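Local coordinates for flagellar assembly protein FliH (Salmonella typhimurium, PDB 5B0O) that is needed for flagellar assembly and regrowth and takes part in flagellar protein export, the chain being its C-terminal part, at residues Gly71-Arg76 against His96-Arg101; Pro67-Lys72 against Cys111-Asp116. All coordinates share one frame; numbering follows the deposited sequence.

Contact 1 of 2, residues Gly71-Arg76 against His96-Arg101; sequences GKPQLR and HGWRLR
Gln74, Leu75 and Arg76 pair in parallel with Arg99, Leu100 and Arg101, the axes of strands 74-76 and 99-101 approaching to 4.7 Å with their directions 30° apart. Three backbone bonds zip the edges together: Arg99 N to Pro73 O at 3.2 Å, Leu75 N to Arg99 O at 2.8 Å and Arg101 N to Leu75 O at 3.1 Å. Ahead of the pairing, Pro73 lays CB over one face of the indole of Trp98, a CH-pi contact of 3.7 Å from CB to the centroid of the five-membered ring. With Trp98 CG beside its own backbone N (chi1 -68°), the indole turns this face to Pro73, the two side chains crossing at about a right angle. Leu75 and Leu100 share the face of the sheet that meets helix 79-96; there Leu75 also touches Ile59 of helix 53-63. The other face is polar. Arg76 grips Gln74 OE1 side-on with two nitrogens, NH2 at 2.6 Å nearly in the carbonyl plane and NE at 2.8 Å from above it. The guanidinium of Arg101 lies beside that of Arg76, the planes 18° apart and Arg101 NH1 3.4 Å from Arg76 NE; Asp103, in a long, weak ion pair with Arg101 NH2, may offset part of the positive charge. The Gln74 amide stands nearly upright to the Arg101 guanidinium, while its NE2 sits over a face of the Arg99 guanidinium. Gly97, two residues before strand 99-102, ends helix 79-96 in a Schellman motif. Strand 74-77, helix 79-96 and strand 99-102 thus form a beta-alpha-beta crossover in the C-terminal mixed-sheet region of FliH.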
loop_
_atom_site.group_PDB
_atom_site.type_symbol
_atom_site.label_atom_id
_atom_site.label_comp_id
_atom_site.label_asym_id
_atom_site.label_seq_id
_atom_site.Cartn_x
_atom_site.Cartn_y
_atom_site.Cartn_z
ATOM N N GLY E 71 -11.558 -37.482 11.343
ATOM C CA GLY E 71 -11.638 -37.809 9.929
ATOM C C GLY E 71 -10.811 -38.995 9.464
ATOM O O GLY E 71 -10.373 -39.026 8.314
ATOM N N LYS E 72 -10.559 -39.940 10.365
ATOM C CA LYS E 72 -9.624 -41.033 10.118
ATOM C C LYS E 72 -8.230 -40.463 9.938
ATOM O O LYS E 72 -7.594 -40.652 8.902
ATOM C CB LYS E 72 -10.017 -41.842 8.878
ATOM C CG LYS E 72 -11.365 -42.540 8.961
ATOM C CD LYS E 72 -11.604 -43.434 7.751
ATOM C CE LYS E 72 -11.529 -42.647 6.449
ATOM N NZ LYS E 72 -12.618 -41.636 6.305
ATOM N N PRO E 73 -7.743 -39.772 10.976
ATOM C CA PRO E 73 -6.464 -39.061 10.939
ATOM C C PRO E 73 -5.317 -39.997 10.612
ATOM O O PRO E 73 -5.304 -41.128 11.101
ATOM C CB PRO E 73 -6.313 -38.544 12.374
ATOM C CG PRO E 73 -7.701 -38.505 12.910
ATOM C CD PRO E 73 -8.374 -39.690 12.302
ATOM N N GLN E 74 -4.381 -39.533 9.788
ATOM C CA GLN E 74 -3.174 -40.294 9.491
ATOM C C GLN E 74 -1.944 -39.387 9.532
ATOM O O GLN E 74 -1.909 -38.348 8.878
ATOM C CB GLN E 74 -3.286 -41.007 8.140
ATOM C CG GLN E 74 -2.868 -40.169 6.935
ATOM C CD GLN E 74 -3.109 -40.884 5.612
ATOM O OE1 GLN E 74 -3.035 -40.279 4.538
ATOM N NE2 GLN E 74 -3.397 -42.181 5.685
ATOM N N LEU E 75 -0.958 -39.768 10.340
ATOM C CA LEU E 75 0.317 -39.057 10.412
ATOM C C LEU E 75 1.273 -39.642 9.388
ATOM O O LEU E 75 1.355 -40.859 9.230
ATOM C CB LEU E 75 0.922 -39.164 11.812
ATOM C CG LEU E 75 2.384 -38.766 12.018
ATOM C CD1 LEU E 75 2.589 -37.303 11.735
ATOM C CD2 LEU E 75 2.832 -39.085 13.435
ATOM N N ARG E 76 1.980 -38.769 8.680
ATOM C CA ARG E 76 2.917 -39.194 7.651
ATOM C C ARG E 76 4.279 -38.599 7.930
ATOM O O ARG E 76 4.397 -37.408 8.227
ATOM C CB ARG E 76 2.467 -38.723 6.268
ATOM C CG ARG E 76 1.079 -39.149 5.867
ATOM C CD ARG E 76 0.665 -38.446 4.592
ATOM N NE ARG E 76 -0.768 -38.565 4.349
ATOM C CZ ARG E 76 -1.419 -37.895 3.405
ATOM N NH1 ARG E 76 -0.757 -37.055 2.618
ATOM N NH2 ARG E 76 -2.727 -38.059 3.249
ATOM N N HIS E 96 -4.687 -42.528 20.311
ATOM C CA HIS E 96 -5.402 -41.375 19.774
ATOM C C HIS E 96 -6.224 -41.771 18.561
ATOM O O HIS E 96 -7.012 -40.976 18.046
ATOM C CB HIS E 96 -4.429 -40.268 19.379
ATOM C CG HIS E 96 -3.834 -39.530 20.539
ATOM N ND1 HIS E 96 -2.848 -40.079 21.342
ATOM C CD2 HIS E 96 -4.058 -38.291 21.014
ATOM C CE1 HIS E 96 -2.513 -39.205 22.267
ATOM N NE2 HIS E 96 -3.227 -38.108 22.098
ATOM N N GLY E 97 -6.028 -43.001 18.101
ATOM C CA GLY E 97 -6.737 -43.501 16.941
ATOM C C GLY E 97 -6.126 -43.107 15.610
ATOM O O GLY E 97 -6.724 -43.355 14.566
ATOM N N TRP E 98 -4.948 -42.488 15.641
ATOM C CA TRP E 98 -4.254 -42.120 14.408
ATOM C C TRP E 98 -3.581 -43.338 13.804
ATOM O O TRP E 98 -3.273 -44.290 14.516
ATOM C CB TRP E 98 -3.186 -41.054 14.660
ATOM C CG TRP E 98 -3.711 -39.714 15.048
ATOM C CD1 TRP E 98 -4.994 -39.400 15.347
ATOM C CD2 TRP E 98 -2.957 -38.502 15.185
ATOM N NE1 TRP E 98 -5.093 -38.072 15.669
ATOM C CE2 TRP E 98 -3.852 -37.497 15.577
ATOM C CE3 TRP E 98 -1.610 -38.173 15.014
ATOM C CZ2 TRP E 98 -3.447 -36.177 15.798
ATOM C CZ3 TRP E 98 -1.210 -36.867 15.235
ATOM C CH2 TRP E 98 -2.125 -35.885 15.619
ATOM N N ARG E 99 -3.346 -43.303 12.496
ATOM C CA ARG E 99 -2.534 -44.331 11.855
ATOM C C ARG E 99 -1.330 -43.697 11.180
ATOM O O ARG E 99 -1.308 -42.492 10.949
ATOM C CB ARG E 99 -3.349 -45.181 10.876
ATOM C CG ARG E 99 -3.887 -44.440 9.689
ATOM C CD ARG E 99 -5.007 -45.234 9.041
ATOM N NE ARG E 99 -5.722 -44.440 8.050
ATOM C CZ ARG E 99 -5.927 -44.817 6.792
ATOM N NH1 ARG E 99 -5.479 -45.993 6.358
ATOM N NH2 ARG E 99 -6.587 -44.013 5.968
ATOM N N LEU E 100 -0.313 -44.506 10.902
ATOM C CA LEU E 100 0.945 -43.988 10.380
ATOM C C LEU E 100 1.321 -44.606 9.039
ATOM O O LEU E 100 1.099 -45.794 8.789
ATOM C CB LEU E 100 2.064 -44.194 11.396
ATOM C CG LEU E 100 3.339 -43.404 11.137
ATOM C CD1 LEU E 100 4.096 -43.149 12.428
ATOM C CD2 LEU E 100 4.220 -44.114 10.129
ATOM N N ARG E 101 1.886 -43.769 8.180
ATOM C CA ARG E 101 2.335 -44.166 6.859
ATOM C C ARG E 101 3.684 -43.525 6.626
ATOM O O ARG E 101 4.018 -42.532 7.269
ATOM C CB ARG E 101 1.391 -43.621 5.796
ATOM C CG ARG E 101 0.100 -44.376 5.602
ATOM C CD ARG E 101 -0.681 -43.697 4.492
ATOM N NE ARG E 101 0.196 -42.822 3.714
ATOM C CZ ARG E 101 -0.221 -41.812 2.954
ATOM N NH1 ARG E 101 -1.513 -41.531 2.860
ATOM N NH2 ARG E 101 0.661 -41.075 2.290
#

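Contact 2 of 2, residues Pro67-Lys72 against Cys111-Asp116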
loop_
_atom_site.group_PDB
_atom_site.type_symbol
_atom_site.label_atom_id
_atom_site.label_comp_id
_atom_site.label_asym_id
_atom_site.label_seq_id
_atom_site.Cartn_x
_atom_site.Cartn_y
_atom_site.Cartn_z
ATOM N N PRO E 67 -8.908 -28.063 17.590
ATOM C CA PRO E 67 -9.848 -29.185 17.645
ATOM C C PRO E 67 -9.266 -30.494 17.112
ATOM O O PRO E 67 -8.389 -30.465 16.251
ATOM C CB PRO E 67 -10.985 -28.725 16.732
ATOM C CG PRO E 67 -10.854 -27.265 16.668
ATOM C CD PRO E 67 -9.404 -26.984 16.726
ATOM N N LEU E 68 -9.772 -31.619 17.617
ATOM C CA LEU E 68 -9.288 -32.950 17.248
ATOM C C LEU E 68 -9.915 -33.469 15.957
ATOM O O LEU E 68 -11.114 -33.319 15.744
ATOM C CB LEU E 68 -9.618 -33.961 18.348
ATOM C CG LEU E 68 -9.244 -33.740 19.807
ATOM C CD1 LEU E 68 -9.630 -34.984 20.572
ATOM C CD2 LEU E 68 -7.761 -33.465 19.948
ATOM N N PHE E 69 -9.119 -34.122 15.116
ATOM C CA PHE E 69 -9.649 -34.715 13.887
ATOM C C PHE E 69 -10.374 -36.028 14.158
ATOM O O PHE E 69 -9.860 -36.893 14.860
ATOM C CB PHE E 69 -8.528 -34.956 12.870
ATOM C CG PHE E 69 -7.802 -33.706 12.458
ATOM C CD1 PHE E 69 -8.498 -32.553 12.153
ATOM C CD2 PHE E 69 -6.417 -33.685 12.389
ATOM C CE1 PHE E 69 -7.836 -31.408 11.782
ATOM C CE2 PHE E 69 -5.748 -32.534 12.022
ATOM C CZ PHE E 69 -6.462 -31.397 11.718
ATOM N N SER E 70 -11.590 -36.155 13.642
ATOM C CA SER E 70 -12.297 -37.434 13.653
ATOM C C SER E 70 -12.211 -38.134 12.294
ATOM O O SER E 70 -12.649 -39.266 12.139
ATOM C CB SER E 70 -13.755 -37.249 14.096
ATOM O OG SER E 70 -14.665 -37.402 13.022
ATOM N N GLY E 71 -11.558 -37.482 11.343
ATOM C CA GLY E 71 -11.638 -37.809 9.929
ATOM C C GLY E 71 -10.811 -38.995 9.464
ATOM O O GLY E 71 -10.373 -39.026 8.314
ATOM N N LYS E 72 -10.559 -39.940 10.365
ATOM C CA LYS E 72 -9.624 -41.033 10.118
ATOM C C LYS E 72 -8.230 -40.463 9.938
ATOM O O LYS E 72 -7.594 -40.652 8.902
ATOM C CB LYS E 72 -10.017 -41.842 8.878
ATOM C CG LYS E 72 -11.365 -42.540 8.961
ATOM C CD LYS E 72 -11.604 -43.434 7.751
ATOM C CE LYS E 72 -11.529 -42.647 6.449
ATOM N NZ LYS E 72 -12.618 -41.636 6.305
ATOM N N CYS E 111 6.538 -33.471 9.446
ATOM C CA CYS E 111 5.413 -34.385 9.309
ATOM C C CYS E 111 4.132 -33.670 8.906
ATOM O O CYS E 111 4.048 -32.443 8.944
ATOM C CB CYS E 111 5.173 -35.089 10.632
ATOM S SG CYS E 111 4.725 -33.937 11.931
ATOM N N LYS E 112 3.140 -34.445 8.490
ATOM C CA LYS E 112 1.807 -33.910 8.266
ATOM C C LYS E 112 0.772 -34.876 8.818
ATOM O O LYS E 112 0.931 -36.087 8.704
ATOM C CB LYS E 112 1.537 -33.674 6.775
ATOM C CG LYS E 112 2.409 -32.621 6.112
ATOM C CD LYS E 112 1.950 -32.376 4.680
ATOM C CE LYS E 112 3.022 -31.682 3.859
ATOM N NZ LYS E 112 2.462 -31.116 2.608
ATOM N N VAL E 113 -0.280 -34.331 9.419
ATOM C CA VAL E 113 -1.421 -35.124 9.859
ATOM C C VAL E 113 -2.599 -34.823 8.949
ATOM O O VAL E 113 -2.982 -33.669 8.786
ATOM C CB VAL E 113 -1.815 -34.781 11.297
ATOM C CG1 VAL E 113 -2.905 -35.708 11.769
ATOM C CG2 VAL E 113 -0.602 -34.873 12.212
ATOM N N SER E 114 -3.181 -35.857 8.358
ATOM C CA SER E 114 -4.256 -35.655 7.402
ATOM C C SER E 114 -5.545 -36.319 7.852
ATOM O O SER E 114 -5.542 -37.479 8.241
ATOM C CB SER E 114 -3.843 -36.206 6.041
ATOM O OG SER E 114 -2.461 -36.019 5.824
ATOM N N ALA E 115 -6.646 -35.579 7.793
ATOM C CA ALA E 115 -7.972 -36.140 8.037
ATOM C C ALA E 115 -8.953 -35.546 7.041
ATOM O O ALA E 115 -8.602 -34.654 6.270
ATOM C CB ALA E 115 -8.421 -35.849 9.454
ATOM N N ASP E 116 -10.192 -36.018 7.073
ATOM C CA ASP E 116 -11.204 -35.523 6.152
ATOM C C ASP E 116 -11.408 -34.024 6.337
ATOM O O ASP E 116 -11.549 -33.289 5.364
ATOM C CB ASP E 116 -12.533 -36.269 6.343
ATOM C CG ASP E 116 -12.406 -37.774 6.119
ATOM O OD1 ASP E 116 -11.451 -38.200 5.431
ATOM O OD2 ASP E 116 -13.266 -38.531 6.628
#
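Phe69 and Gly71, in the loop that leads into strand 74-77, meet the far end of strand 112-114 and the two residues after it. The phenyl side chain starts with CB 3.5 Å from Ala115 CB. CG, placed beside the backbone N of Phe69 (chi1 -60°), remains near the same methyl, and CD2 then reaches Val113 CG1 at 4.1 Å, which comes to the ring at its edge. Beyond this strand Phe69 also touches Leu120 of strand 119-121, and a basic side chain of another protein chain packs on it. Two residues on, the backbones close up: Asp116 N donates to Gly71 O at 3.3 Å. Lys72 folds back through bends at chi3 and chi4, bringing NZ to Asp116 OD2 at 3.2 Å in a salt bridge whose hydrogen bond is weak. The Asp116 carboxylate sits beside the Gly71 carbonyl. The apolar touches of Phe69 on Val113 and Ala115, with the single backbone bond, hold the loop to the strand end, whereas the salt bridge joins two exposed residues and so probably adds only modestly.

How the contacts relate
Contacts 1 and 2 share Gly71 and Lys72, and their centres lie about 7 Å apart on the same sheet. Strand 74-77 runs between the two partners: parallel to 99-102 in contact 1, antiparallel to 112-114, whose outgoing end contact 2 reaches. Backbone bonds from Gln74 N to Ser114 O and from Arg76 N to Lys112 O probably continue the pairing from one contact to the other. Contact 1 buries about twice the surface and combines strand pairing with a leucine face against helices and an arginine-rich opposite face. Contact 2, a loop against a strand end, depends on sparse apolar touches and a surface salt bridge. Each contact mixes buried and exposed residues.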